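PDB 3CW3: Beta/gamma crystallin domain-containing protein 1 from Homo sapiens, which may suppress malignant melanoma, possibly by interacting with the cytoskeleton, and is represented here by a single beta/gamma-crystallin Greek-key domain. Local coordinates for residues V4-P9 with L35-R40; S31-I36 with E80-K85; G41-Y46 with G90-V95. All coordinates share one frame; numbering follows the deposited sequence.

Contact 1: residues V4-P9 with L35-R40; sequences VIYSEP and LIKVVR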
loop_
_atom_site.group_PDB
_atom_site.type_symbol
_atom_site.label_atom_id
_atom_site.label_comp_id
_atom_site.label_asym_id
_atom_site.label_seq_id
_atom_site.Cartn_x
_atom_site.Cartn_y
_atom_site.Cartn_z
ATOM N N VAL A 4 -5.276 -3.473 7.617
ATOM C CA VAL A 4 -5.597 -4.696 6.898
ATOM C C VAL A 4 -5.613 -4.399 5.412
ATOM O O VAL A 4 -6.019 -3.311 4.987
ATOM C CB VAL A 4 -6.972 -5.288 7.328
ATOM C CG1 VAL A 4 -6.986 -5.519 8.835
ATOM C CG2 VAL A 4 -8.104 -4.363 6.918
ATOM N N ILE A 5 -5.164 -5.369 4.628
ATOM C CA ILE A 5 -5.099 -5.218 3.189
ATOM C C ILE A 5 -5.918 -6.283 2.478
ATOM O O ILE A 5 -5.661 -7.482 2.623
ATOM C CB ILE A 5 -3.635 -5.316 2.697
ATOM C CG1 ILE A 5 -2.795 -4.218 3.354
ATOM C CG2 ILE A 5 -3.580 -5.226 1.177
ATOM C CD1 ILE A 5 -1.312 -4.314 3.069
ATOM N N TYR A 6 -6.916 -5.841 1.722
ATOM C CA TYR A 6 -7.735 -6.764 0.950
ATOM C C TYR A 6 -7.106 -6.829 -0.433
ATOM O O TYR A 6 -7.192 -5.881 -1.212
ATOM C CB TYR A 6 -9.174 -6.264 0.849
ATOM C CG TYR A 6 -9.866 -6.177 2.185
ATOM C CD1 TYR A 6 -9.918 -4.975 2.892
ATOM C CD2 TYR A 6 -10.448 -7.305 2.758
ATOM C CE1 TYR A 6 -10.537 -4.901 4.139
ATOM C CE2 TYR A 6 -11.064 -7.242 4.003
ATOM C CZ TYR A 6 -11.105 -6.042 4.686
ATOM O OH TYR A 6 -11.715 -5.987 5.919
ATOM N N SER A 7 -6.454 -7.951 -0.714
ATOM C CA SER A 7 -5.777 -8.171 -1.988
ATOM C C SER A 7 -6.757 -8.236 -3.149
ATOM O O SER A 7 -6.531 -7.641 -4.203
ATOM C CB SER A 7 -4.981 -9.474 -1.925
ATOM O OG SER A 7 -4.246 -9.557 -0.714
ATOM N N GLU A 8 -7.848 -8.964 -2.946
ATOM C CA GLU A 8 -8.862 -9.132 -3.978
ATOM C C GLU A 8 -10.202 -8.548 -3.543
ATOM O O GLU A 8 -11.165 -9.280 -3.330
ATOM C CB GLU A 8 -9.011 -10.625 -4.302
ATOM C CG GLU A 8 -9.192 -11.506 -3.066
ATOM C CD GLU A 8 -9.048 -12.989 -3.368
ATOM O OE1 GLU A 8 -7.950 -13.407 -3.794
ATOM O OE2 GLU A 8 -10.032 -13.737 -3.176
ATOM N N PRO A 9 -10.280 -7.212 -3.412
ATOM C CA PRO A 9 -11.516 -6.541 -2.999
ATOM C C PRO A 9 -12.627 -6.650 -4.042
ATOM O O PRO A 9 -13.580 -7.411 -3.872
ATOM C CB PRO A 9 -11.063 -5.101 -2.784
ATOM C CG PRO A 9 -10.013 -4.939 -3.831
ATOM C CD PRO A 9 -9.224 -6.225 -3.704
ATOM N N LEU A 35 -7.505 -2.702 -1.401
ATOM C CA LEU A 35 -8.097 -1.793 -0.436
ATOM C C LEU A 35 -7.260 -1.860 0.833
ATOM O O LEU A 35 -7.136 -2.920 1.446
ATOM C CB LEU A 35 -9.541 -2.201 -0.132
ATOM C CG LEU A 35 -10.287 -1.322 0.876
ATOM C CD1 LEU A 35 -10.451 0.087 0.313
ATOM C CD2 LEU A 35 -11.645 -1.942 1.179
ATOM N N ILE A 36 -6.661 -0.732 1.195
ATOM C CA ILE A 36 -5.849 -0.638 2.400
ATOM C C ILE A 36 -6.755 -0.002 3.441
ATOM O O ILE A 36 -7.228 1.120 3.253
ATOM C CB ILE A 36 -4.627 0.292 2.216
ATOM C CG1 ILE A 36 -3.751 -0.179 1.049
ATOM C CG2 ILE A 36 -3.829 0.345 3.511
ATOM C CD1 ILE A 36 -3.182 -1.575 1.203
ATOM N N LYS A 37 -7.002 -0.712 4.534
ATOM C CA LYS A 37 -7.863 -0.190 5.578
ATOM C C LYS A 37 -7.129 -0.031 6.901
ATOM O O LYS A 37 -6.867 -1.016 7.600
ATOM C CB LYS A 37 -9.076 -1.109 5.767
ATOM C CG LYS A 37 -10.066 -0.624 6.821
ATOM C CD LYS A 37 -11.281 -1.542 6.911
ATOM C CE LYS A 37 -12.241 -1.087 8.003
ATOM N NZ LYS A 37 -12.752 0.286 7.744
ATOM N N VAL A 38 -6.773 1.204 7.237
ATOM C CA VAL A 38 -6.113 1.451 8.508
ATOM C C VAL A 38 -7.250 1.487 9.521
ATOM O O VAL A 38 -8.061 2.416 9.530
ATOM C CB VAL A 38 -5.349 2.802 8.523
ATOM C CG1 VAL A 38 -4.882 3.124 9.940
ATOM C CG2 VAL A 38 -4.141 2.729 7.596
ATOM N N VAL A 39 -7.313 0.451 10.350
ATOM C CA VAL A 39 -8.346 0.323 11.368
ATOM C C VAL A 39 -8.050 1.247 12.539
ATOM O O VAL A 39 -8.953 1.857 13.115
ATOM C CB VAL A 39 -8.426 -1.133 11.869
ATOM C CG1 VAL A 39 -9.489 -1.260 12.927
ATOM C CG2 VAL A 39 -8.720 -2.065 10.701
ATOM N N ARG A 40 -6.776 1.335 12.898
ATOM C CA ARG A 40 -6.349 2.203 13.982
ATOM C C ARG A 40 -4.850 2.436 13.888
ATOM O O ARG A 40 -4.110 1.610 13.336
ATOM C CB ARG A 40 -6.712 1.596 15.342
ATOM C CG ARG A 40 -6.258 0.169 15.529
ATOM C CD ARG A 40 -6.597 -0.353 16.918
ATOM N NE ARG A 40 -6.095 -1.711 17.089
ATOM C CZ ARG A 40 -6.764 -2.808 16.754
ATOM N NH1 ARG A 40 -7.986 -2.721 16.239
ATOM N NH2 ARG A 40 -6.193 -3.997 16.907
#
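Ile-5 lies alongside Ile-36 on the inner face of the sheet, its side chain overlapped by one methyl group of the other residue. The two belong to neighbouring antiparallel strands of the first Greek-key motif in a beta/gamma-crystallin domain: residues 4-6 and 35-40 run antiparallel at 160°, their axes 4.9 Å apart at the closest. Ile-36 CD1 does the touching, reaching CG1 of Ile-5 at 3.4 Å, a little inside the normal separation of two carbons. Two torsions put it there: CG1 of Ile-36 sits beside its own backbone N (chi1 -57°), and a second bend of the same sign (chi2 -60°) folds the terminal methyl across to Ile-5 CG1, CG2 and CD1. The pair is of the non-hydrogen-bonded kind. Trp-28 packs on Ile-5, and Leu-58 of the other sheet packs on Ile-36, which places both in the interior between the sheets.

Hydrogen-bonded pairs flank this one. Val-4 and Lys-37 exchange two nearly straight bonds, Val-4 N to Lys-37 O at 2.9 Å and Lys-37 N to Val-4 O at 2.8 Å. Tyr-6 and Leu-35 are joined likewise, although the bond from Leu-35 N to Tyr-6 O is the longer of their two, at 3.2 Å. On this outer face Val-4 CG2 rests against Lys-37 CB, while the lysine chain runs on and away to a salt bridge with Glu-62 on the opposite flank of strand 33-40. At its far end that strand carries a classic beta bulge, with Val-39 and Arg-40 both facing Lys-2. The Tyr-6 ring turns its edge to Leu-35 O and Lys-37 CB, both near its plane; in a separate apolar contact, its CD1 lies 3.9 Å from Leu-35 CD2.

Contact 2: residues S31-I36 with E80-K85; sequences SPVILI and EAESDK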
loop_
_atom_site.group_PDB
_atom_site.type_symbol
_atom_site.label_atom_id
_atom_site.label_comp_id
_atom_site.label_asym_id
_atom_site.label_seq_id
_atom_site.Cartn_x
_atom_site.Cartn_y
_atom_site.Cartn_z
ATOM N N SER A 31 -2.760 -7.430 -6.001
ATOM C CA SER A 31 -3.600 -7.245 -7.186
ATOM C C SER A 31 -3.432 -5.819 -7.700
ATOM O O SER A 31 -2.864 -4.973 -7.012
ATOM C CB SER A 31 -5.077 -7.487 -6.844
ATOM O OG SER A 31 -5.296 -8.816 -6.395
ATOM N N PRO A 32 -3.926 -5.532 -8.919
ATOM C CA PRO A 32 -3.812 -4.183 -9.494
ATOM C C PRO A 32 -4.558 -3.146 -8.661
ATOM O O PRO A 32 -4.199 -1.965 -8.638
ATOM C CB PRO A 32 -4.421 -4.348 -10.883
ATOM C CG PRO A 32 -4.093 -5.780 -11.224
ATOM C CD PRO A 32 -4.417 -6.490 -9.928
ATOM N N VAL A 33 -5.605 -3.598 -7.984
ATOM C CA VAL A 33 -6.402 -2.723 -7.140
ATOM C C VAL A 33 -6.622 -3.394 -5.790
ATOM O O VAL A 33 -7.214 -4.471 -5.707
ATOM C CB VAL A 33 -7.776 -2.422 -7.782
ATOM C CG1 VAL A 33 -8.586 -1.504 -6.872
ATOM C CG2 VAL A 33 -7.582 -1.787 -9.151
ATOM N N ILE A 34 -6.136 -2.754 -4.734
ATOM C CA ILE A 34 -6.286 -3.297 -3.394
ATOM C C ILE A 34 -6.888 -2.244 -2.480
ATOM O O ILE A 34 -6.812 -1.044 -2.751
ATOM C CB ILE A 34 -4.924 -3.741 -2.809
ATOM C CG1 ILE A 34 -3.976 -2.541 -2.726
ATOM C CG2 ILE A 34 -4.316 -4.843 -3.673
ATOM C CD1 ILE A 34 -2.626 -2.865 -2.120
ATOM N N LEU A 35 -7.505 -2.702 -1.401
ATOM C CA LEU A 35 -8.097 -1.793 -0.436
ATOM C C LEU A 35 -7.260 -1.860 0.833
ATOM O O LEU A 35 -7.136 -2.920 1.446
ATOM C CB LEU A 35 -9.541 -2.201 -0.132
ATOM C CG LEU A 35 -10.287 -1.322 0.876
ATOM C CD1 LEU A 35 -10.451 0.087 0.313
ATOM C CD2 LEU A 35 -11.645 -1.942 1.179
ATOM N N ILE A 36 -6.661 -0.732 1.195
ATOM C CA ILE A 36 -5.849 -0.638 2.400
ATOM C C ILE A 36 -6.755 -0.002 3.441
ATOM O O ILE A 36 -7.228 1.120 3.253
ATOM C CB ILE A 36 -4.627 0.292 2.216
ATOM C CG1 ILE A 36 -3.751 -0.179 1.049
ATOM C CG2 ILE A 36 -3.829 0.345 3.511
ATOM C CD1 ILE A 36 -3.182 -1.575 1.203
ATOM N N GLU A 80 -5.932 8.069 -10.442
ATOM C CA GLU A 80 -4.709 7.277 -10.424
ATOM C C GLU A 80 -4.808 6.296 -11.591
ATOM O O GLU A 80 -5.815 5.601 -11.739
ATOM C CB GLU A 80 -4.598 6.514 -9.100
ATOM C CG GLU A 80 -3.277 5.785 -8.875
ATOM C CD GLU A 80 -2.076 6.723 -8.830
ATOM O OE1 GLU A 80 -2.256 7.925 -8.539
ATOM O OE2 GLU A 80 -0.947 6.252 -9.076
ATOM N N ALA A 81 -3.770 6.248 -12.422
ATOM C CA ALA A 81 -3.763 5.359 -13.578
ATOM C C ALA A 81 -3.457 3.923 -13.189
ATOM O O ALA A 81 -2.345 3.604 -12.775
ATOM C CB ALA A 81 -2.745 5.843 -14.609
ATOM N N GLU A 82 -4.448 3.054 -13.337
ATOM C CA GLU A 82 -4.275 1.650 -13.002
ATOM C C GLU A 82 -3.287 0.961 -13.941
ATOM O O GLU A 82 -2.969 1.468 -15.020
ATOM C CB GLU A 82 -5.635 0.943 -13.029
ATOM C CG GLU A 82 -6.502 1.304 -11.826
ATOM C CD GLU A 82 -7.941 0.833 -11.949
ATOM O OE1 GLU A 82 -8.179 -0.225 -12.572
ATOM O OE2 GLU A 82 -8.834 1.517 -11.402
ATOM N N SER A 83 -2.795 -0.193 -13.507
ATOM C CA SER A 83 -1.842 -0.976 -14.276
ATOM C C SER A 83 -2.214 -2.450 -14.164
ATOM O O SER A 83 -2.912 -2.844 -13.235
ATOM C CB SER A 83 -0.434 -0.765 -13.721
ATOM O OG SER A 83 0.461 -1.743 -14.211
ATOM N N ASP A 84 -1.745 -3.257 -15.110
ATOM C CA ASP A 84 -2.021 -4.688 -15.089
ATOM C C ASP A 84 -1.142 -5.381 -14.053
ATOM O O ASP A 84 -1.451 -6.479 -13.596
ATOM C CB ASP A 84 -1.763 -5.294 -16.467
ATOM C CG ASP A 84 -2.742 -4.796 -17.504
ATOM O OD1 ASP A 84 -3.948 -5.084 -17.360
ATOM O OD2 ASP A 84 -2.312 -4.111 -18.455
ATOM N N LYS A 85 -0.043 -4.737 -13.677
ATOM C CA LYS A 85 0.853 -5.336 -12.697
ATOM C C LYS A 85 0.339 -5.142 -11.273
ATOM O O LYS A 85 -0.060 -4.044 -10.890
ATOM C CB LYS A 85 2.270 -4.768 -12.867
ATOM C CG LYS A 85 3.211 -5.758 -13.569
ATOM C CD LYS A 85 4.425 -5.111 -14.228
ATOM C CE LYS A 85 4.058 -4.441 -15.547
ATOM N NZ LYS A 85 3.296 -3.165 -15.350
HETATM O O HOH W 1 -2.820 -0.604 -10.482
#
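Pro-32 presses its ring against the backbone of the 80-85 loop, and two successive carbonyl oxygens receive it. Its CB comes to 3.2 Å from Ser-83 O, and its CG lies 3.6 Å from Asp-84 O, so the ring carbons CB and CG meet peptide oxygens rather than other hydrocarbon. Beside it Val-33 offers a single methyl: CG2 stands 3.8 Å from Glu-82 OE1 and equally far from the carboxylate carbon. The valine side chain and the glutamate cross obliquely. Glu-82 gets there with its CG beside the backbone N (chi1 -74°) and the chain extended beyond, which carries the carboxylate from the loop to Val-33.

A water completes this first shell. It donates to Pro-32 O at 2.7 Å and accepts from Ser-83 N at 3.1 Å, bridging residues 31-36 and 80-85, which exchange no direct hydrogen bond.

Behind the carbonyls that meet the proline, Ser-83 shapes the loop. Its hydroxyl oxygen accepts from Lys-85 N at 3.1 Å with an N-H...O angle of 160°, forming an ST turn that spans Asp-84; Lys-85 NZ curls back to the same oxygen in a weak bond of 3.4 Å. Farther out, Ser-31 makes a backbone hydrogen bond with Val-87, tying the chain just beyond Lys-85 to the residue before Pro-32, and its hydroxyl is bonded to Ser-7 O. Ser-66 of strand 61-66 touches Glu-82, while Leu-68 touches Ser-83.

The contact thus joins Pro-32 and Val-33, which lead into a sheet strand, to a surface loop between strands 61-66 and 91-95. With 185 Å² buried in total and the polar link between the segments running through one water, it probably relies on shape and that water, not on direct polar pairing.

Contact 3: residues G41-Y46 with G90-V95; sequences GCWILY and GSIRHV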
loop_
_atom_site.group_PDB
_atom_site.type_symbol
_atom_site.label_atom_id
_atom_site.label_comp_id
_atom_site.label_asym_id
_atom_site.label_seq_id
_atom_site.Cartn_x
_atom_site.Cartn_y
_atom_site.Cartn_z
ATOM N N GLY A 41 -4.413 3.576 14.409
ATOM C CA GLY A 41 -3.002 3.909 14.384
ATOM C C GLY A 41 -2.600 4.647 13.123
ATOM O O GLY A 41 -3.449 5.132 12.368
ATOM N N CYS A 42 -1.292 4.740 12.908
ATOM C CA CYS A 42 -0.744 5.411 11.742
ATOM C C CYS A 42 0.267 4.480 11.097
ATOM O O CYS A 42 0.959 3.724 11.784
ATOM C CB CYS A 42 -0.073 6.726 12.148
ATOM S SG CYS A 42 -1.208 7.892 12.950
ATOM N N TRP A 43 0.350 4.534 9.777
ATOM C CA TRP A 43 1.261 3.665 9.051
ATOM C C TRP A 43 1.896 4.362 7.869
ATOM O O TRP A 43 1.453 5.426 7.451
ATOM C CB TRP A 43 0.507 2.441 8.534
ATOM C CG TRP A 43 -0.149 1.642 9.608
ATOM C CD1 TRP A 43 -1.294 1.953 10.289
ATOM C CD2 TRP A 43 0.319 0.407 10.149
ATOM N NE1 TRP A 43 -1.565 0.980 11.226
ATOM C CE2 TRP A 43 -0.589 0.020 11.160
ATOM C CE3 TRP A 43 1.424 -0.413 9.880
ATOM C CZ2 TRP A 43 -0.427 -1.152 11.903
ATOM C CZ3 TRP A 43 1.584 -1.581 10.621
ATOM C CH2 TRP A 43 0.663 -1.937 11.619
ATOM N N ILE A 44 2.944 3.749 7.334
ATOM C CA ILE A 44 3.614 4.282 6.162
ATOM C C ILE A 44 3.877 3.128 5.207
ATOM O O ILE A 44 4.458 2.114 5.597
ATOM C CB ILE A 44 4.977 4.916 6.489
ATOM C CG1 ILE A 44 4.824 6.009 7.548
ATOM C CG2 ILE A 44 5.569 5.516 5.213
ATOM C CD1 ILE A 44 6.146 6.494 8.085
ATOM N N LEU A 45 3.444 3.281 3.961
ATOM C CA LEU A 45 3.679 2.255 2.959
ATOM C C LEU A 45 4.897 2.726 2.175
ATOM O O LEU A 45 4.937 3.870 1.719
ATOM C CB LEU A 45 2.484 2.124 2.016
ATOM C CG LEU A 45 1.106 1.870 2.629
ATOM C CD1 LEU A 45 0.095 1.732 1.502
ATOM C CD2 LEU A 45 1.125 0.609 3.482
ATOM N N TYR A 46 5.898 1.862 2.047
ATOM C CA TYR A 46 7.105 2.213 1.307
ATOM C C TYR A 46 7.234 1.413 0.021
ATOM O O TYR A 46 6.845 0.246 -0.049
ATOM C CB TYR A 46 8.355 1.981 2.155
ATOM C CG TYR A 46 8.598 3.022 3.224
ATOM C CD1 TYR A 46 8.190 2.816 4.540
ATOM C CD2 TYR A 46 9.274 4.204 2.922
ATOM C CE1 TYR A 46 8.459 3.764 5.537
ATOM C CE2 TYR A 46 9.545 5.152 3.904
ATOM C CZ TYR A 46 9.142 4.928 5.206
ATOM O OH TYR A 46 9.450 5.859 6.173
ATOM N N GLY A 90 6.963 -2.388 -0.805
ATOM C CA GLY A 90 8.293 -2.778 -0.363
ATOM C C GLY A 90 8.399 -3.070 1.123
ATOM O O GLY A 90 9.050 -4.026 1.537
ATOM N N SER A 91 7.766 -2.232 1.930
ATOM C CA SER A 91 7.791 -2.404 3.374
ATOM C C SER A 91 6.690 -1.566 3.996
ATOM O O SER A 91 6.212 -0.604 3.391
ATOM C CB SER A 91 9.164 -2.005 3.941
ATOM O OG SER A 91 9.591 -0.744 3.450
ATOM N N ILE A 92 6.279 -1.951 5.197
ATOM C CA ILE A 92 5.218 -1.255 5.908
ATOM C C ILE A 92 5.721 -0.890 7.298
ATOM O O ILE A 92 6.154 -1.758 8.065
ATOM C CB ILE A 92 3.954 -2.152 6.012
ATOM C CG1 ILE A 92 3.372 -2.371 4.611
ATOM C CG2 ILE A 92 2.937 -1.531 6.951
ATOM C CD1 ILE A 92 2.145 -3.282 4.566
ATOM N N ARG A 93 5.676 0.402 7.608
ATOM C CA ARG A 93 6.134 0.894 8.896
ATOM C C ARG A 93 4.966 1.177 9.833
ATOM O O ARG A 93 4.010 1.868 9.476
ATOM C CB ARG A 93 6.960 2.169 8.704
ATOM C CG ARG A 93 7.674 2.655 9.962
ATOM C CD ARG A 93 8.991 1.908 10.186
ATOM N NE ARG A 93 9.801 2.555 11.217
ATOM C CZ ARG A 93 9.594 2.439 12.527
ATOM N NH1 ARG A 93 8.601 1.685 12.988
ATOM N NH2 ARG A 93 10.374 3.094 13.379
ATOM N N HIS A 94 5.063 0.631 11.038
ATOM C CA HIS A 94 4.051 0.797 12.071
ATOM C C HIS A 94 4.459 2.014 12.897
ATOM O O HIS A 94 5.396 1.950 13.695
ATOM C CB HIS A 94 4.006 -0.475 12.929
ATOM C CG HIS A 94 3.016 -0.428 14.050
ATOM N ND1 HIS A 94 1.868 0.333 14.003
ATOM C CD2 HIS A 94 2.981 -1.090 15.232
ATOM C CE1 HIS A 94 1.169 0.138 15.106
ATOM N NE2 HIS A 94 1.821 -0.721 15.868
ATOM N N VAL A 95 3.763 3.130 12.689
ATOM C CA VAL A 95 4.081 4.359 13.401
ATOM C C VAL A 95 3.689 4.306 14.872
ATOM O O VAL A 95 2.506 4.354 15.221
ATOM C CB VAL A 95 3.412 5.576 12.736
ATOM C CG1 VAL A 95 3.804 6.850 13.470
ATOM C CG2 VAL A 95 3.835 5.659 11.275
HETATM O O HOH W 2 -0.065 2.909 14.943
#
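Trp-43 and His-94 stack in offset fashion on the tightly packed face of this antiparallel strand pair, which belongs to the second Greek-key motif. The ring centroids are 4.3 Å apart and the planes 20° from parallel. His-94 ND1 lies over one indole face near its rim, 3.4 Å from CZ2. Toward the core, Ile-92 CG2 meets Trp-43 CE3 at 3.5 Å, and Ile-92 CG1 lies beside Leu-45 CD2. The indole NE1 reaches back to Arg-40 O in a weak hydrogen bond.

The other face, with Cys-42, Ile-44, Tyr-46, Arg-93 and Val-95, is more open. There Arg-93 CB meets the Tyr-46 ring at its edge, and the guanidinium leads away to a salt bridge with Asp-21. At the Cys-42/Val-95 end a water joins Cys-42 N to Val-95 O, each at 3.0 Å, and the bond from Val-95 N to Cys-42 O is bent (142°), marking this end as loose.

At the opposite end, Gly-90 and Ser-91 both face Tyr-46 in a classic beta bulge. Tyr-46 O accepts a bond of 2.7 Å from Gly-90 N, so one carbonyl is shared by two successive amides, firmly by Gly-90 and only weakly by Ser-91.

Contacts 1 and 2 share Leu-35 and Ile-36 of strand 33-40, and their centres lie about 13 Å apart. They also touch where Pro-9 CD comes to 3.3 Å from Val-33 O. Contact 3 belongs to the other sheet, and its centre is again about 13 Å from that of contact 1. The two sheets meet through the core, where Ile-5 CD1 is 3.9 Å from Ile-92 CD1 and Val-38 CG1 is 3.8 Å from Trp-43 CD1. Contacts 2 and 3 are farthest apart, centres about 18 Å, on opposite sides of the chain's centre. Contact 1 thus lies between the other two, touching contact 2 along strand 33-40 and contact 3 across the space between the sheets.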